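PDB 5ZLI: glutamine synthetase, which belongs to the glutamine synthetase I-beta type, a twelve-subunit assembly whose chains join a beta-Grasp domain to a larger catalytic domain. Local coordinates for residues N140-F145 against A263-K268; G277-V282 against R365-F370. All blocks are in the same frame, centred on the assembly; numbering follows the deposited sequence.

Interaction 1: residues N140-F145 against A263-K268; sequences NEFFIF and ATFMPK
Ala263 meets the strand of Phe143 and Ile144 through its backbone: its CA lies 3.2 Å from Phe143 O, and it pairs with Ile144 at a non-hydrogen-bonded position. Thr264 then forms the hydrogen-bonded pair with Phe143. Its N donates to Phe143 O at 3.1 Å, and its O receives Phe143 N at 3.0 Å. With chi1 at 165°, Thr264 puts CG2 between its backbone N and carbonyl carbon, from where it approaches the Phe145 ring obliquely, 3.7 Å from CE2. These two pairs join strand 262-264 antiparallel to the end of strand 133-145 in the mixed sheet of the catalytic domain. The pairing stops at Phe265, whose ring turns toward Asn140 and Phe142. Phe142 CB sits over one of its faces, 3.8 Å from the centroid and 14° off the normal, a CH-pi contact; the two rings themselves are oblique, with planes at 55°. Asn140 CB packs 3.6 Å from Phe265 CE2, while Asn140 OD1 bonds to Ser373. Leu248 and Val252 of helix 238-258 also touch the Phe265 ring. At Met266 the backbone N donates to Thr264 OG1 at 2.7 Å, closing an ST turn as the chain leaves the sheet.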
loop_
_atom_site.group_PDB
_atom_site.type_symbol
_atom_site.label_atom_id
_atom_site.label_comp_id
_atom_site.label_asym_id
_atom_site.label_seq_id
_atom_site.Cartn_x
_atom_site.Cartn_y
_atom_site.Cartn_z
ATOM N N ASN B 140 19.270 14.563 -41.240
ATOM C CA ASN B 140 19.441 13.644 -40.107
ATOM C C ASN B 140 18.094 13.429 -39.432
ATOM O O ASN B 140 17.696 14.182 -38.540
ATOM C CB ASN B 140 20.453 14.149 -39.089
ATOM C CG ASN B 140 21.846 14.228 -39.636
ATOM O OD1 ASN B 140 22.610 13.264 -39.553
ATOM N ND2 ASN B 140 22.205 15.396 -40.174
ATOM N N GLU B 141 17.406 12.368 -39.846
ATOM C CA GLU B 141 16.222 11.916 -39.125
ATOM C C GLU B 141 16.604 11.502 -37.706
ATOM O O GLU B 141 17.686 10.947 -37.470
ATOM C CB GLU B 141 15.536 10.759 -39.869
ATOM C CG GLU B 141 15.149 11.111 -41.319
ATOM C CD GLU B 141 14.511 9.962 -42.129
ATOM O OE1 GLU B 141 14.810 8.780 -41.849
ATOM O OE2 GLU B 141 13.781 10.252 -43.112
ATOM N N PHE B 142 15.698 11.777 -36.767
ATOM C CA PHE B 142 15.922 11.538 -35.352
ATOM C C PHE B 142 14.621 11.143 -34.680
ATOM O O PHE B 142 13.579 11.014 -35.312
ATOM C CB PHE B 142 16.481 12.764 -34.665
ATOM C CG PHE B 142 15.581 13.954 -34.751
ATOM C CD1 PHE B 142 14.521 14.100 -33.887
ATOM C CD2 PHE B 142 15.830 14.943 -35.684
ATOM C CE1 PHE B 142 13.699 15.206 -33.971
ATOM C CE2 PHE B 142 15.047 16.030 -35.754
ATOM C CZ PHE B 142 13.957 16.170 -34.896
ATOM N N PHE B 143 14.713 10.912 -33.383
ATOM C CA PHE B 143 13.601 10.468 -32.569
ATOM C C PHE B 143 13.601 11.271 -31.288
ATOM O O PHE B 143 14.655 11.565 -30.720
ATOM C CB PHE B 143 13.690 8.989 -32.196
ATOM C CG PHE B 143 13.267 8.053 -33.275
ATOM C CD1 PHE B 143 11.934 7.651 -33.379
ATOM C CD2 PHE B 143 14.194 7.560 -34.179
ATOM C CE1 PHE B 143 11.530 6.785 -34.377
ATOM C CE2 PHE B 143 13.805 6.684 -35.179
ATOM C CZ PHE B 143 12.469 6.291 -35.284
ATOM N N ILE B 144 12.427 11.573 -30.798
ATOM C CA ILE B 144 12.304 12.220 -29.519
ATOM C C ILE B 144 11.488 11.298 -28.657
ATOM O O ILE B 144 10.309 11.065 -28.931
ATOM C CB ILE B 144 11.669 13.595 -29.622
ATOM C CG1 ILE B 144 12.635 14.500 -30.394
ATOM C CG2 ILE B 144 11.251 14.064 -28.206
ATOM C CD1 ILE B 144 12.363 15.983 -30.265
ATOM N N PHE B 145 12.131 10.703 -27.679
ATOM C CA PHE B 145 11.475 9.775 -26.783
ATOM C C PHE B 145 11.157 10.436 -25.439
ATOM O O PHE B 145 11.619 11.537 -25.125
ATOM C CB PHE B 145 12.352 8.528 -26.636
ATOM C CG PHE B 145 12.471 7.696 -27.915
ATOM C CD1 PHE B 145 11.314 7.253 -28.591
ATOM C CD2 PHE B 145 13.719 7.336 -28.418
ATOM C CE1 PHE B 145 11.404 6.482 -29.737
ATOM C CE2 PHE B 145 13.824 6.556 -29.568
ATOM C CZ PHE B 145 12.671 6.130 -30.227
ATOM N N ALA B 263 16.439 12.662 -26.837
ATOM C CA ALA B 263 16.527 12.492 -28.278
ATOM C C ALA B 263 17.551 11.424 -28.623
ATOM O O ALA B 263 18.308 10.976 -27.771
ATOM C CB ALA B 263 16.905 13.821 -28.931
ATOM N N THR B 264 17.554 10.999 -29.883
ATOM C CA THR B 264 18.604 10.128 -30.417
ATOM C C THR B 264 18.621 10.247 -31.929
ATOM O O THR B 264 17.565 10.402 -32.557
ATOM C CB THR B 264 18.447 8.627 -30.059
ATOM O OG1 THR B 264 19.311 7.820 -30.897
ATOM C CG2 THR B 264 17.052 8.165 -30.257
ATOM N N PHE B 265 19.823 10.199 -32.505
ATOM C CA PHE B 265 19.922 10.017 -33.941
ATOM C C PHE B 265 20.339 8.595 -34.332
ATOM O O PHE B 265 20.666 8.373 -35.508
ATOM C CB PHE B 265 20.878 11.016 -34.542
ATOM C CG PHE B 265 20.422 12.444 -34.456
ATOM C CD1 PHE B 265 20.472 13.132 -33.263
ATOM C CD2 PHE B 265 20.054 13.134 -35.588
ATOM C CE1 PHE B 265 20.124 14.442 -33.210
ATOM C CE2 PHE B 265 19.707 14.444 -35.529
ATOM C CZ PHE B 265 19.739 15.100 -34.357
ATOM N N MET B 266 20.243 7.613 -33.399
ATOM C CA MET B 266 20.705 6.247 -33.673
ATOM C C MET B 266 19.885 5.581 -34.782
ATOM O O MET B 266 18.666 5.756 -34.851
ATOM C CB MET B 266 20.672 5.385 -32.394
ATOM C CG MET B 266 19.307 4.897 -31.902
ATOM S SD MET B 266 19.354 3.973 -30.329
ATOM C CE MET B 266 20.164 2.500 -30.847
ATOM N N PRO B 267 20.522 4.770 -35.630
ATOM C CA PRO B 267 19.843 4.284 -36.856
ATOM C C PRO B 267 18.545 3.501 -36.645
ATOM O O PRO B 267 17.604 3.725 -37.398
ATOM C CB PRO B 267 20.936 3.443 -37.533
ATOM C CG PRO B 267 22.204 3.947 -36.976
ATOM C CD PRO B 267 21.933 4.388 -35.596
ATOM N N LYS B 268 18.478 2.531 -35.719
ATOM C CA LYS B 268 17.291 1.677 -35.564
ATOM C C LYS B 268 16.952 1.411 -34.092
ATOM O O LYS B 268 17.320 0.375 -33.526
ATOM C CB LYS B 268 17.502 0.366 -36.325
ATOM C CG LYS B 268 16.287 -0.536 -36.472
ATOM C CD LYS B 268 15.378 -0.057 -37.588
ATOM C CE LYS B 268 14.616 -1.189 -38.191
ATOM N NZ LYS B 268 13.673 -0.613 -39.143
#

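Interaction 2: residues G277-V282 against R365-F370; sequences GMHTHV and RFEFRF
Backbone hydrogen bonds of Thr280 and Val282 join strand 278-282 to 366-368, antiparallel at 153° and neighbours in the mixed sheet of the catalytic domain. Thr280 pairs with Phe368 through a nearly straight Thr280 N to Phe368 O bond of 3.1 Å (173°) and a return bond from Phe368 N to Thr280 O of 2.7 Å; Val282 and Phe366 form the second hydrogen-bonded pair, with His281 and Glu367 as the non-hydrogen-bonded pair between them. Apolar packing lies on the face of Thr280, Val282, Phe366 and Phe368, where both methyls of Val282 approach CE2 of Phe368. Polar contacts occupy the other face. Glu367 CB lies over the His281 ring, 3.7 Å from its centroid, and the extended carboxylate chain carries OE1 to within 2.6 Å of His281 NE2, a weak hydrogen bond bent to 127°. Arg369, bent at chi3, lays its guanidinium flat on the His279 ring, centres 4.1 Å apart, while its NH1 meets Glu367 OE2 at 3.0 Å in a salt bridge. Arg354 pairs with Glu367 OE1, and Arg369 NH2 bonds to Glu337 O. Each carboxylate oxygen thus faces an arginine, which fixes the rotation of the Glu367 carboxylate at both oxygens.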
loop_
_atom_site.group_PDB
_atom_site.type_symbol
_atom_site.label_atom_id
_atom_site.label_comp_id
_atom_site.label_asym_id
_atom_site.label_seq_id
_atom_site.Cartn_x
_atom_site.Cartn_y
_atom_site.Cartn_z
ATOM N N GLY B 277 17.759 7.816 -41.122
ATOM C CA GLY B 277 18.818 7.885 -42.096
ATOM C C GLY B 277 19.561 9.189 -41.985
ATOM O O GLY B 277 19.078 10.129 -41.339
ATOM N N MET B 278 20.766 9.240 -42.550
ATOM C CA MET B 278 21.401 10.506 -42.895
ATOM C C MET B 278 21.440 10.528 -44.418
ATOM O O MET B 278 22.424 10.145 -45.044
ATOM C CB MET B 278 22.796 10.679 -42.263
ATOM C CG MET B 278 23.410 12.066 -42.487
ATOM S SD MET B 278 25.070 12.297 -41.798
ATOM C CE MET B 278 25.992 11.118 -42.792
ATOM N N HIS B 279 20.312 10.914 -45.010
ATOM C CA HIS B 279 20.207 11.134 -46.444
ATOM C C HIS B 279 21.117 12.298 -46.832
ATOM O O HIS B 279 20.872 13.459 -46.485
ATOM C CB HIS B 279 18.747 11.385 -46.810
ATOM C CG HIS B 279 17.855 10.230 -46.486
ATOM N ND1 HIS B 279 18.315 8.930 -46.448
ATOM C CD2 HIS B 279 16.553 10.179 -46.124
ATOM C CE1 HIS B 279 17.325 8.122 -46.112
ATOM N NE2 HIS B 279 16.247 8.856 -45.903
ATOM N N THR B 280 22.203 11.970 -47.515
ATOM C CA THR B 280 23.279 12.902 -47.824
ATOM C C THR B 280 23.209 13.263 -49.305
ATOM O O THR B 280 23.132 12.378 -50.162
ATOM C CB THR B 280 24.635 12.285 -47.431
ATOM O OG1 THR B 280 24.517 10.866 -47.429
ATOM C CG2 THR B 280 25.015 12.665 -46.035
ATOM N N HIS B 281 23.185 14.556 -49.595
ATOM C CA HIS B 281 23.093 15.073 -50.952
ATOM C C HIS B 281 24.439 15.660 -51.374
ATOM O O HIS B 281 24.988 16.514 -50.666
ATOM C CB HIS B 281 21.997 16.153 -51.048
ATOM C CG HIS B 281 20.588 15.647 -50.877
ATOM N ND1 HIS B 281 19.515 16.218 -51.537
ATOM C CD2 HIS B 281 20.073 14.642 -50.126
ATOM C CE1 HIS B 281 18.402 15.583 -51.206
ATOM N NE2 HIS B 281 18.713 14.621 -50.353
ATOM N N VAL B 282 24.968 15.228 -52.532
ATOM C CA VAL B 282 26.259 15.748 -52.988
ATOM C C VAL B 282 26.128 16.498 -54.317
ATOM O O VAL B 282 25.308 16.158 -55.173
ATOM C CB VAL B 282 27.319 14.620 -53.122
ATOM C CG1 VAL B 282 27.489 13.872 -51.819
ATOM C CG2 VAL B 282 26.928 13.675 -54.233
ATOM N N ARG B 365 22.272 16.797 -58.588
ATOM C CA ARG B 365 22.873 16.233 -57.391
ATOM C C ARG B 365 22.463 14.781 -57.284
ATOM O O ARG B 365 21.484 14.346 -57.896
ATOM C CB ARG B 365 22.427 16.980 -56.129
ATOM C CG ARG B 365 21.298 16.270 -55.403
ATOM C CD ARG B 365 20.413 17.196 -54.641
ATOM N NE ARG B 365 19.011 16.933 -54.942
ATOM C CZ ARG B 365 18.020 17.733 -54.568
ATOM N NH1 ARG B 365 18.305 18.834 -53.883
ATOM N NH2 ARG B 365 16.757 17.441 -54.878
ATOM N N PHE B 366 23.206 14.039 -56.477
ATOM C CA PHE B 366 22.745 12.744 -56.007
ATOM C C PHE B 366 22.291 12.851 -54.555
ATOM O O PHE B 366 22.606 13.816 -53.852
ATOM C CB PHE B 366 23.846 11.693 -56.112
ATOM C CG PHE B 366 24.295 11.422 -57.497
ATOM C CD1 PHE B 366 25.587 11.708 -57.885
ATOM C CD2 PHE B 366 23.443 10.819 -58.410
ATOM C CE1 PHE B 366 26.021 11.414 -59.177
ATOM C CE2 PHE B 366 23.868 10.529 -59.706
ATOM C CZ PHE B 366 25.159 10.826 -60.088
ATOM N N GLU B 367 21.525 11.858 -54.115
ATOM C CA GLU B 367 21.256 11.654 -52.696
ATOM C C GLU B 367 21.617 10.222 -52.318
ATOM O O GLU B 367 21.083 9.270 -52.901
ATOM C CB GLU B 367 19.804 11.961 -52.348
ATOM C CG GLU B 367 19.381 11.414 -50.982
ATOM C CD GLU B 367 17.874 11.396 -50.807
ATOM O OE1 GLU B 367 17.260 12.493 -50.750
ATOM O OE2 GLU B 367 17.301 10.281 -50.797
ATOM N N PHE B 368 22.571 10.063 -51.397
ATOM C CA PHE B 368 22.957 8.736 -50.902
ATOM C C PHE B 368 22.143 8.405 -49.653
ATOM O O PHE B 368 22.244 9.097 -48.631
ATOM C CB PHE B 368 24.455 8.671 -50.610
ATOM C CG PHE B 368 25.300 9.112 -51.769
ATOM C CD1 PHE B 368 25.517 8.286 -52.855
ATOM C CD2 PHE B 368 25.841 10.387 -51.797
ATOM C CE1 PHE B 368 26.292 8.729 -53.924
ATOM C CE2 PHE B 368 26.612 10.805 -52.849
ATOM C CZ PHE B 368 26.833 9.997 -53.907
ATOM N N ARG B 369 21.342 7.350 -49.742
ATOM C CA ARG B 369 20.389 7.024 -48.697
ATOM C C ARG B 369 20.931 6.034 -47.675
ATOM O O ARG B 369 20.252 5.780 -46.677
ATOM C CB ARG B 369 19.097 6.474 -49.303
ATOM C CG ARG B 369 18.407 7.410 -50.251
ATOM C CD ARG B 369 17.173 6.758 -50.835
ATOM N NE ARG B 369 16.218 6.307 -49.817
ATOM C CZ ARG B 369 15.407 7.119 -49.133
ATOM N NH1 ARG B 369 15.425 8.431 -49.336
ATOM N NH2 ARG B 369 14.570 6.621 -48.237
ATOM N N PHE B 370 22.082 5.418 -47.921
ATOM C CA PHE B 370 22.589 4.419 -46.989
ATOM C C PHE B 370 23.269 4.977 -45.738
ATOM O O PHE B 370 23.276 4.277 -44.720
ATOM C CB PHE B 370 23.524 3.443 -47.707
ATOM C CG PHE B 370 24.628 4.105 -48.492
ATOM C CD1 PHE B 370 24.437 4.452 -49.820
ATOM C CD2 PHE B 370 25.861 4.357 -47.921
ATOM C CE1 PHE B 370 25.429 5.055 -50.551
ATOM C CE2 PHE B 370 26.872 4.978 -48.661
ATOM C CZ PHE B 370 26.646 5.322 -49.974
#

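The centres of the two contacts lie about 17 Å apart, each about 11 Å from the centre of the chain. They come in series along the sequence: interaction 1 is complete at 268, before 277-282 opens interaction 2, which is completed only by 365-370, after helices 302-313, 315-322 and 326-331. The two meet directly where Glu141 N approaches Gly277 O at 3.2 Å, a probable hydrogen bond. Strand 133-145 pairs with both 262-264 and 278-286, and so connects the two pairings in one mixed sheet of the catalytic domain. The 263-268 side of that sheet reaches Tyr479 and Phe475 of a second subunit, whereas no other protein chain touches the segments of interaction 2.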